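PDB 5WAB: putative beta-glucosidase from Bifidobacterium adolescentis, which hydrolyses beta-glucosidic linkages as a member of glycosyl hydrolase family 3, and may also release terminal alpha-L-arabinopyranosyl units from ginsenoside Rb2. Local coordinates for residues R164-Q173 / Y200-S208; H207-T216 / D236-L247. All blocks are in the same frame, centred on the assembly; numbering follows the deposited sequence.

Overall arrangement
Both contacts illustrate how a family 3 N-terminal domain is assembled from neighbours in sequence. Following the chain, interaction 1 comes first: it brings 164-173 together with 200-208 and closes a loop that holds two helices and strand 195-198 of the parallel five-stranded sheet. The chain passes through His207 and Ser208, which both interactions share, and enters helix 212-222. Interaction 2 then closes the next loop, across strand 228-230, by setting 207-216 against 236-247. The two are in series, with no crossing, and their centres lie about 13 Å apart. One ties together a small side sheet; the other joins successive helical elements beside strand 195-198. Gln173 and Trp213 pack where they meet.

Interaction 1: R164-Q173 / Y200-S208; sequences RLRVSANISQ and YNRINGVHS
The parallel strand pair at the middle of a small four-stranded mixed sheet shows how backbone pairing and side-chain bonds share one task: Ser168 bridges Arg202, and Ala169 bridges Ile203. Arg202 N gives its hydrogen to Val167 O (3.0 Å), and Arg202 O accepts from Ala169 N on one face of its carbonyl plane and from Asn201 ND2 on the other. The Arg202 side chain adds a second grip: it bends at chi3 (-66°), bringing NE to 3.0 Å from Arg166 O, nearly along the C=O axis, while NH2 adds a weak bond to the same oxygen. Ser168 CB sits over one face of this guanidinium, and Arg202 CG lies above the His207 ring. An alanine in place of Arg202 would probably leave Arg166 O without these two donors and remove the packing on Ser168 CB and that face of the His207 ring.

Past the strands, the side-chain amide of Asn204 takes over from the backbone pairing: OD1 accepts from Ile171 N (3.0 Å), and ND2 donates in plane to a lone pair of Ile171 O (3.1 Å). Ser168 OG accepts from Gly205 N (3.0 Å) and donates to Asn170 OD1 (2.7 Å), fastening the type I' turn of 203-206. At the opposite end Leu165 CD2 lies over the Tyr200 ring in a CH-pi contact, 3.7 Å from its centroid, and the Tyr200 hydroxyl bonds to Trp233 O. Strand 517-519 pairs with the other edge of 168-170, giving a mixed sheet in which strand 202-203 pairs in parallel with 168-170 and turns back into a weakly bonded antiparallel strand near 206-207.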
loop_
_atom_site.group_PDB
_atom_site.type_symbol
_atom_site.label_atom_id
_atom_site.label_comp_id
_atom_site.label_asym_id
_atom_site.label_seq_id
_atom_site.Cartn_x
_atom_site.Cartn_y
_atom_site.Cartn_z
ATOM N N ARG A 164 -16.990 -4.098 -9.244
ATOM C CA ARG A 164 -15.623 -4.111 -9.761
ATOM C C ARG A 164 -15.477 -4.887 -11.065
ATOM O O ARG A 164 -14.546 -4.611 -11.832
ATOM C CB ARG A 164 -14.669 -4.692 -8.717
ATOM C CG ARG A 164 -14.737 -6.201 -8.591
ATOM C CD ARG A 164 -13.973 -6.677 -7.375
ATOM N NE ARG A 164 -14.170 -8.101 -7.126
ATOM C CZ ARG A 164 -13.302 -8.873 -6.480
ATOM N NH1 ARG A 164 -12.168 -8.359 -6.016
ATOM N NH2 ARG A 164 -13.565 -10.161 -6.303
ATOM N N LEU A 165 -16.376 -5.830 -11.349
ATOM C CA LEU A 165 -16.252 -6.639 -12.555
ATOM C C LEU A 165 -16.716 -5.904 -13.799
ATOM O O LEU A 165 -16.372 -6.320 -14.909
ATOM C CB LEU A 165 -17.064 -7.932 -12.419
ATOM C CG LEU A 165 -16.705 -8.879 -11.276
ATOM C CD1 LEU A 165 -17.715 -10.020 -11.158
ATOM C CD2 LEU A 165 -15.323 -9.428 -11.507
ATOM N N ARG A 166 -17.483 -4.828 -13.642
ATOM C CA ARG A 166 -18.090 -4.158 -14.782
ATOM C C ARG A 166 -17.783 -2.666 -14.835
ATOM O O ARG A 166 -17.732 -2.093 -15.927
ATOM C CB ARG A 166 -19.604 -4.380 -14.764
ATOM C CG ARG A 166 -20.018 -5.825 -15.006
ATOM C CD ARG A 166 -21.529 -5.979 -14.983
ATOM N NE ARG A 166 -22.087 -5.499 -13.721
ATOM C CZ ARG A 166 -23.380 -5.514 -13.419
ATOM N NH1 ARG A 166 -24.260 -5.983 -14.293
ATOM N NH2 ARG A 166 -23.792 -5.064 -12.239
ATOM N N VAL A 167 -17.578 -2.028 -13.678
ATOM C CA VAL A 167 -17.557 -0.567 -13.640
ATOM C C VAL A 167 -16.396 -0.030 -14.469
ATOM O O VAL A 167 -15.319 -0.637 -14.553
ATOM C CB VAL A 167 -17.500 -0.043 -12.193
ATOM C CG1 VAL A 167 -16.133 -0.264 -11.570
ATOM C CG2 VAL A 167 -17.849 1.422 -12.149
ATOM N N SER A 168 -16.625 1.109 -15.110
ATOM C CA SER A 168 -15.585 1.817 -15.834
ATOM C C SER A 168 -15.106 2.978 -14.976
ATOM O O SER A 168 -15.866 3.915 -14.709
ATOM C CB SER A 168 -16.112 2.319 -17.177
ATOM O OG SER A 168 -15.206 3.227 -17.781
ATOM N N ALA A 169 -13.851 2.923 -14.552
ATOM C CA ALA A 169 -13.252 4.063 -13.877
ATOM C C ALA A 169 -12.898 5.072 -14.957
ATOM O O ALA A 169 -11.981 4.844 -15.750
ATOM C CB ALA A 169 -12.026 3.643 -13.070
ATOM N N ASN A 170 -13.645 6.173 -15.005
ATOM C CA ASN A 170 -13.434 7.232 -15.985
ATOM C C ASN A 170 -12.515 8.277 -15.364
ATOM O O ASN A 170 -12.922 9.030 -14.470
ATOM C CB ASN A 170 -14.768 7.828 -16.429
ATOM C CG ASN A 170 -15.651 6.811 -17.131
ATOM O OD1 ASN A 170 -15.151 5.894 -17.784
ATOM N ND2 ASN A 170 -16.966 6.960 -16.995
ATOM N N ILE A 171 -11.277 8.317 -15.843
ATOM C CA ILE A 171 -10.190 9.048 -15.206
ATOM C C ILE A 171 -9.501 9.910 -16.250
ATOM O O ILE A 171 -9.290 9.471 -17.386
ATOM C CB ILE A 171 -9.172 8.076 -14.573
ATOM C CG1 ILE A 171 -9.889 6.997 -13.761
ATOM C CG2 ILE A 171 -8.163 8.833 -13.715
ATOM C CD1 ILE A 171 -8.960 5.950 -13.211
ATOM N N SER A 172 -9.155 11.137 -15.872
ATOM C CA SER A 172 -8.369 11.980 -16.762
ATOM C C SER A 172 -6.944 11.445 -16.872
ATOM O O SER A 172 -6.463 10.693 -16.019
ATOM C CB SER A 172 -8.330 13.419 -16.261
ATOM O OG SER A 172 -7.496 13.509 -15.127
ATOM N N GLN A 173 -6.255 11.867 -17.936
ATOM C CA GLN A 173 -4.880 11.426 -18.149
ATOM C C GLN A 173 -3.954 11.903 -17.037
ATOM O O GLN A 173 -3.138 11.123 -16.533
ATOM C CB GLN A 173 -4.384 11.890 -19.515
ATOM C CG GLN A 173 -5.003 11.083 -20.639
ATOM C CD GLN A 173 -4.754 9.593 -20.468
ATOM O OE1 GLN A 173 -5.691 8.804 -20.355
ATOM N NE2 GLN A 173 -3.481 9.201 -20.463
ATOM N N TYR A 200 -9.829 -6.077 -12.737
ATOM C CA TYR A 200 -11.097 -6.467 -13.347
ATOM C C TYR A 200 -11.759 -5.315 -14.083
ATOM O O TYR A 200 -12.485 -5.545 -15.057
ATOM C CB TYR A 200 -12.077 -6.970 -12.286
ATOM C CG TYR A 200 -11.853 -8.365 -11.756
ATOM C CD1 TYR A 200 -12.086 -9.477 -12.552
ATOM C CD2 TYR A 200 -11.455 -8.570 -10.441
ATOM C CE1 TYR A 200 -11.904 -10.755 -12.060
ATOM C CE2 TYR A 200 -11.273 -9.839 -9.941
ATOM C CZ TYR A 200 -11.496 -10.930 -10.753
ATOM O OH TYR A 200 -11.312 -12.199 -10.255
ATOM N N ASN A 201 -11.560 -4.083 -13.619
ATOM C CA ASN A 201 -12.418 -2.991 -14.041
ATOM C C ASN A 201 -12.001 -2.468 -15.408
ATOM O O ASN A 201 -10.944 -2.807 -15.946
ATOM C CB ASN A 201 -12.382 -1.853 -13.028
ATOM C CG ASN A 201 -10.981 -1.309 -12.813
ATOM O OD1 ASN A 201 -10.185 -1.886 -12.070
ATOM N ND2 ASN A 201 -10.673 -0.196 -13.468
ATOM N N ARG A 202 -12.851 -1.609 -15.956
ATOM C CA ARG A 202 -12.543 -0.856 -17.159
ATOM C C ARG A 202 -11.969 0.501 -16.778
ATOM O O ARG A 202 -12.266 1.046 -15.710
ATOM C CB ARG A 202 -13.797 -0.653 -18.018
ATOM C CG ARG A 202 -14.410 -1.914 -18.609
ATOM C CD ARG A 202 -15.678 -1.582 -19.392
ATOM N NE ARG A 202 -16.730 -1.087 -18.513
ATOM C CZ ARG A 202 -17.768 -0.352 -18.910
ATOM N NH1 ARG A 202 -17.905 -0.006 -20.183
ATOM N NH2 ARG A 202 -18.670 0.047 -18.025
ATOM N N ILE A 203 -11.129 1.041 -17.656
ATOM C CA ILE A 203 -10.624 2.404 -17.532
ATOM C C ILE A 203 -11.021 3.139 -18.800
ATOM O O ILE A 203 -10.498 2.848 -19.884
ATOM C CB ILE A 203 -9.108 2.451 -17.317
ATOM C CG1 ILE A 203 -8.738 1.734 -16.019
ATOM C CG2 ILE A 203 -8.621 3.901 -17.328
ATOM C CD1 ILE A 203 -7.248 1.608 -15.789
ATOM N N ASN A 204 -11.959 4.077 -18.673
ATOM C CA ASN A 204 -12.469 4.842 -19.809
ATOM C C ASN A 204 -13.030 3.916 -20.886
ATOM O O ASN A 204 -12.785 4.100 -22.079
ATOM C CB ASN A 204 -11.382 5.760 -20.378
ATOM C CG ASN A 204 -10.924 6.803 -19.371
ATOM O OD1 ASN A 204 -11.744 7.416 -18.686
ATOM N ND2 ASN A 204 -9.612 6.993 -19.260
ATOM N N GLY A 205 -13.785 2.902 -20.458
ATOM C CA GLY A 205 -14.496 2.027 -21.366
ATOM C C GLY A 205 -13.782 0.750 -21.772
ATOM O O GLY A 205 -14.376 -0.071 -22.481
ATOM N N VAL A 206 -12.536 0.549 -21.358
ATOM C CA VAL A 206 -11.748 -0.604 -21.776
ATOM C C VAL A 206 -11.348 -1.402 -20.540
ATOM O O VAL A 206 -10.705 -0.863 -19.631
ATOM C CB VAL A 206 -10.513 -0.182 -22.586
ATOM C CG1 VAL A 206 -9.760 -1.403 -23.063
ATOM C CG2 VAL A 206 -10.928 0.677 -23.773
ATOM N N HIS A 207 -11.719 -2.684 -20.512
ATOM C CA HIS A 207 -11.251 -3.578 -19.461
ATOM C C HIS A 207 -9.730 -3.670 -19.510
ATOM O O HIS A 207 -9.128 -3.669 -20.586
ATOM C CB HIS A 207 -11.856 -4.971 -19.631
ATOM C CG HIS A 207 -13.206 -5.136 -19.004
ATOM N ND1 HIS A 207 -13.407 -5.108 -17.641
ATOM C CD2 HIS A 207 -14.424 -5.340 -19.559
ATOM C CE1 HIS A 207 -14.690 -5.286 -17.382
ATOM N NE2 HIS A 207 -15.330 -5.426 -18.529
ATOM N N SER A 208 -9.106 -3.753 -18.334
ATOM C CA SER A 208 -7.649 -3.748 -18.293
ATOM C C SER A 208 -7.062 -4.949 -19.028
ATOM O O SER A 208 -6.005 -4.833 -19.658
ATOM C CB SER A 208 -7.161 -3.710 -16.842
ATOM O OG SER A 208 -7.675 -2.575 -16.153
HETATM O O HOH W 1 -14.361 -8.172 -15.430
HETATM O O HOH W 2 -7.013 6.309 -20.594
#

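Interaction 2: H207-T216 / D236-L247; sequences HSAQNRWLLT and DHDRVASLNAGL
His237 sets the edge of its imidazole over a face of the His207 ring, an edge-to-face pair with planes at 83° and centroids 4.8 Å apart. This T-shaped contact, in which His237 CD2 comes 3.7 Å from His207 NE2, lies at one end of an interface between successive helices of the barrel-like domain: helix 212-222 is the crossover of a beta-alpha-beta unit between parallel strands 195-198 and 228-230, and helix 239-245 follows the second strand. The axes of 212-216 and 239-245 pass 9.3 Å apart at 47°.

Small residues let the backbones come close. Ala245 CB presses on the backbone of Gln210, 3.4 Å from its carbonyl carbon, and Ala241 CB meets Gln210 CG, whose extended chain runs across it toward Asp238. Ala209 and Leu247 also touch Cys198 of the barrel strand, and Leu215 CD1 lies against Leu247 CB, so the interface has an apolar floor. Both helices start with side-chain caps: Asn211 OD1 accepts from Leu214 N, and Asp238 OD1 accepts weakly from Ala241 N.

Helix 239-245 ends in a Schellman motif, with Gly246 at positive phi. Two carbonyls of this last turn, those of Asn244 and Ala245, meet side chains from the start of helix 212-222. With CG trans to its own N (chi1 -180°) and the chain extended to NE, Arg212 carries NH1 to Asn244 O; the bond is weak and bent, and its 2.6 Å length is doubtful. The positive charge of Arg212 probably suits the negative end of the helix dipole. Beside it the Ala245 carbonyl takes a CA-H...O contact from Arg212 CA, and Thr216 OG1 donates to Ala245 O at 2.6 Å from above the carbonyl plane.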
loop_
_atom_site.group_PDB
_atom_site.type_symbol
_atom_site.label_atom_id
_atom_site.label_comp_id
_atom_site.label_asym_id
_atom_site.label_seq_id
_atom_site.Cartn_x
_atom_site.Cartn_y
_atom_site.Cartn_z
ATOM N N HIS A 207 -11.719 -2.684 -20.512
ATOM C CA HIS A 207 -11.251 -3.578 -19.461
ATOM C C HIS A 207 -9.730 -3.670 -19.510
ATOM O O HIS A 207 -9.128 -3.669 -20.586
ATOM C CB HIS A 207 -11.856 -4.971 -19.631
ATOM C CG HIS A 207 -13.206 -5.136 -19.004
ATOM N ND1 HIS A 207 -13.407 -5.108 -17.641
ATOM C CD2 HIS A 207 -14.424 -5.340 -19.559
ATOM C CE1 HIS A 207 -14.690 -5.286 -17.382
ATOM N NE2 HIS A 207 -15.330 -5.426 -18.529
ATOM N N SER A 208 -9.106 -3.753 -18.334
ATOM C CA SER A 208 -7.649 -3.748 -18.293
ATOM C C SER A 208 -7.062 -4.949 -19.028
ATOM O O SER A 208 -6.005 -4.833 -19.658
ATOM C CB SER A 208 -7.161 -3.710 -16.842
ATOM O OG SER A 208 -7.675 -2.575 -16.153
ATOM N N ALA A 209 -7.737 -6.101 -18.978
ATOM C CA ALA A 209 -7.231 -7.303 -19.630
ATOM C C ALA A 209 -7.168 -7.163 -21.140
ATOM O O ALA A 209 -6.496 -7.960 -21.802
ATOM C CB ALA A 209 -8.106 -8.502 -19.258
ATOM N N GLN A 210 -7.811 -6.132 -21.678
ATOM C CA GLN A 210 -8.023 -5.926 -23.101
ATOM C C GLN A 210 -7.454 -4.589 -23.559
ATOM O O GLN A 210 -7.652 -4.196 -24.713
ATOM C CB GLN A 210 -9.531 -6.000 -23.353
ATOM C CG GLN A 210 -10.022 -6.120 -24.763
ATOM C CD GLN A 210 -11.504 -6.404 -24.775
ATOM O OE1 GLN A 210 -11.998 -7.133 -23.923
ATOM N NE2 GLN A 210 -12.226 -5.813 -25.715
ATOM N N ASN A 211 -6.745 -3.889 -22.681
ATOM C CA ASN A 211 -6.332 -2.505 -22.892
ATOM C C ASN A 211 -4.902 -2.513 -23.425
ATOM O O ASN A 211 -3.943 -2.613 -22.655
ATOM C CB ASN A 211 -6.445 -1.726 -21.583
ATOM C CG ASN A 211 -6.440 -0.224 -21.782
ATOM O OD1 ASN A 211 -5.905 0.288 -22.769
ATOM N ND2 ASN A 211 -7.016 0.496 -20.822
ATOM N N ARG A 212 -4.757 -2.404 -24.745
ATOM C CA ARG A 212 -3.420 -2.435 -25.333
ATOM C C ARG A 212 -2.612 -1.205 -24.940
ATOM O O ARG A 212 -1.397 -1.297 -24.719
ATOM C CB ARG A 212 -3.509 -2.544 -26.856
ATOM C CG ARG A 212 -2.155 -2.584 -27.530
ATOM C CD ARG A 212 -2.276 -2.969 -28.987
ATOM N NE ARG A 212 -0.988 -2.896 -29.662
ATOM C CZ ARG A 212 -0.081 -3.874 -29.653
ATOM N NH1 ARG A 212 -0.321 -5.007 -28.999
ATOM N NH2 ARG A 212 1.069 -3.724 -30.300
ATOM N N TRP A 213 -3.263 -0.044 -24.859
ATOM C CA TRP A 213 -2.570 1.150 -24.396
ATOM C C TRP A 213 -1.981 0.931 -23.011
ATOM O O TRP A 213 -0.826 1.287 -22.752
ATOM C CB TRP A 213 -3.521 2.345 -24.395
ATOM C CG TRP A 213 -2.927 3.572 -23.786
ATOM C CD1 TRP A 213 -2.044 4.429 -24.374
ATOM C CD2 TRP A 213 -3.175 4.088 -22.473
ATOM N NE1 TRP A 213 -1.726 5.446 -23.509
ATOM C CE2 TRP A 213 -2.412 5.261 -22.336
ATOM C CE3 TRP A 213 -3.972 3.673 -21.403
ATOM C CZ2 TRP A 213 -2.419 6.023 -21.168
ATOM C CZ3 TRP A 213 -3.978 4.431 -20.246
ATOM C CH2 TRP A 213 -3.204 5.589 -20.137
ATOM N N LEU A 214 -2.756 0.324 -22.116
ATOM C CA LEU A 214 -2.284 0.115 -20.755
ATOM C C LEU A 214 -1.177 -0.933 -20.717
ATOM O O LEU A 214 -0.077 -0.671 -20.217
ATOM C CB LEU A 214 -3.462 -0.291 -19.864
ATOM C CG LEU A 214 -3.186 -0.437 -18.369
ATOM C CD1 LEU A 214 -2.889 0.928 -17.756
ATOM C CD2 LEU A 214 -4.368 -1.100 -17.670
ATOM N N LEU A 215 -1.443 -2.121 -21.273
ATOM C CA LEU A 215 -0.545 -3.261 -21.124
ATOM C C LEU A 215 0.661 -3.211 -22.057
ATOM O O LEU A 215 1.648 -3.909 -21.801
ATOM C CB LEU A 215 -1.309 -4.562 -21.361
ATOM C CG LEU A 215 -2.526 -4.870 -20.483
ATOM C CD1 LEU A 215 -3.065 -6.273 -20.783
ATOM C CD2 LEU A 215 -2.174 -4.730 -19.009
ATOM N N THR A 216 0.611 -2.420 -23.131
ATOM C CA THR A 216 1.697 -2.406 -24.103
ATOM C C THR A 216 2.268 -1.010 -24.295
ATOM O O THR A 216 3.469 -0.817 -24.086
ATOM C CB THR A 216 1.220 -2.980 -25.446
ATOM O OG1 THR A 216 0.747 -4.318 -25.255
ATOM C CG2 THR A 216 2.371 -3.003 -26.459
ATOM N N ASP A 236 -10.274 -12.020 -17.991
ATOM C CA ASP A 236 -10.057 -12.184 -19.424
ATOM C C ASP A 236 -11.393 -12.556 -20.057
ATOM O O ASP A 236 -11.890 -13.670 -19.864
ATOM C CB ASP A 236 -8.993 -13.248 -19.686
ATOM C CG ASP A 236 -8.548 -13.296 -21.139
ATOM O OD1 ASP A 236 -9.293 -12.816 -22.026
ATOM O OD2 ASP A 236 -7.444 -13.826 -21.395
ATOM N N HIS A 237 -11.978 -11.621 -20.803
ATOM C CA HIS A 237 -13.285 -11.834 -21.414
ATOM C C HIS A 237 -13.209 -12.208 -22.886
ATOM O O HIS A 237 -14.102 -12.899 -23.384
ATOM C CB HIS A 237 -14.142 -10.573 -21.264
ATOM C CG HIS A 237 -14.439 -10.217 -19.841
ATOM N ND1 HIS A 237 -14.295 -11.115 -18.806
ATOM C CD2 HIS A 237 -14.829 -9.050 -19.277
ATOM C CE1 HIS A 237 -14.607 -10.523 -17.668
ATOM N NE2 HIS A 237 -14.931 -9.269 -17.926
ATOM N N ASP A 238 -12.174 -11.751 -23.587
ATOM C CA ASP A 238 -11.959 -12.038 -25.002
ATOM C C ASP A 238 -10.539 -12.565 -25.153
ATOM O O ASP A 238 -9.581 -11.791 -25.060
ATOM C CB ASP A 238 -12.170 -10.783 -25.853
ATOM C CG ASP A 238 -12.380 -11.091 -27.320
ATOM O OD1 ASP A 238 -11.833 -12.099 -27.817
ATOM O OD2 ASP A 238 -13.093 -10.311 -27.983
ATOM N N ARG A 239 -10.404 -13.873 -25.393
ATOM C CA ARG A 239 -9.079 -14.485 -25.455
ATOM C C ARG A 239 -8.202 -13.799 -26.492
ATOM O O ARG A 239 -7.047 -13.458 -26.217
ATOM C CB ARG A 239 -9.198 -15.976 -25.759
ATOM C CG ARG A 239 -9.714 -16.828 -24.610
ATOM C CD ARG A 239 -8.817 -16.747 -23.382
ATOM N NE ARG A 239 -7.407 -16.999 -23.677
ATOM C CZ ARG A 239 -6.852 -18.206 -23.755
ATOM N NH1 ARG A 239 -7.589 -19.295 -23.580
ATOM N NH2 ARG A 239 -5.555 -18.328 -24.020
ATOM N N VAL A 240 -8.730 -13.597 -27.700
ATOM C CA VAL A 240 -7.927 -13.007 -28.765
ATOM C C VAL A 240 -7.617 -11.548 -28.457
ATOM O O VAL A 240 -6.470 -11.100 -28.600
ATOM C CB VAL A 240 -8.644 -13.157 -30.121
ATOM C CG1 VAL A 240 -7.813 -12.549 -31.237
ATOM C CG2 VAL A 240 -8.925 -14.610 -30.399
ATOM N N ALA A 241 -8.620 -10.793 -28.003
ATOM C CA ALA A 241 -8.405 -9.376 -27.721
ATOM C C ALA A 241 -7.396 -9.177 -26.599
ATOM O O ALA A 241 -6.531 -8.296 -26.684
ATOM C CB ALA A 241 -9.731 -8.701 -27.378
ATOM N N SER A 242 -7.479 -9.995 -25.546
ATOM C CA SER A 242 -6.539 -9.866 -24.435
ATOM C C SER A 242 -5.113 -10.159 -24.877
ATOM O O SER A 242 -4.183 -9.432 -24.512
ATOM C CB SER A 242 -6.943 -10.791 -23.285
ATOM O OG SER A 242 -8.189 -10.404 -22.731
ATOM N N LEU A 243 -4.918 -11.224 -25.659
ATOM C CA LEU A 243 -3.575 -11.556 -26.112
ATOM C C LEU A 243 -2.992 -10.439 -26.965
ATOM O O LEU A 243 -1.816 -10.084 -26.819
ATOM C CB LEU A 243 -3.585 -12.863 -26.901
ATOM C CG LEU A 243 -2.181 -13.437 -27.093
ATOM C CD1 LEU A 243 -1.831 -14.397 -25.958
ATOM C CD2 LEU A 243 -2.026 -14.093 -28.447
ATOM N N ASN A 244 -3.804 -9.867 -27.861
ATOM C CA ASN A 244 -3.326 -8.776 -28.701
ATOM C C ASN A 244 -3.036 -7.529 -27.884
ATOM O O ASN A 244 -2.176 -6.730 -28.263
ATOM C CB ASN A 244 -4.340 -8.471 -29.801
ATOM C CG ASN A 244 -4.283 -9.471 -30.943
ATOM O OD1 ASN A 244 -3.248 -10.094 -31.185
ATOM N ND2 ASN A 244 -5.397 -9.632 -31.651
ATOM N N ALA A 245 -3.726 -7.346 -26.761
ATOM C CA ALA A 245 -3.465 -6.184 -25.925
ATOM C C ALA A 245 -2.163 -6.315 -25.146
ATOM O O ALA A 245 -1.613 -5.298 -24.712
ATOM C CB ALA A 245 -4.628 -5.959 -24.956
ATOM N N GLY A 246 -1.664 -7.535 -24.959
ATOM C CA GLY A 246 -0.434 -7.742 -24.222
ATOM C C GLY A 246 -0.591 -8.583 -22.970
ATOM O O GLY A 246 0.329 -8.669 -22.151
ATOM N N LEU A 247 -1.745 -9.227 -22.818
ATOM C CA LEU A 247 -1.984 -10.135 -21.702
ATOM C C LEU A 247 -1.386 -11.499 -22.030
ATOM O O LEU A 247 -1.842 -12.181 -22.955
ATOM C CB LEU A 247 -3.475 -10.263 -21.421
ATOM C CG LEU A 247 -3.777 -11.011 -20.125
ATOM C CD1 LEU A 247 -3.923 -10.021 -18.967
ATOM C CD2 LEU A 247 -5.011 -11.878 -20.288
HETATM O O HOH W 3 -14.778 -7.836 -26.398
#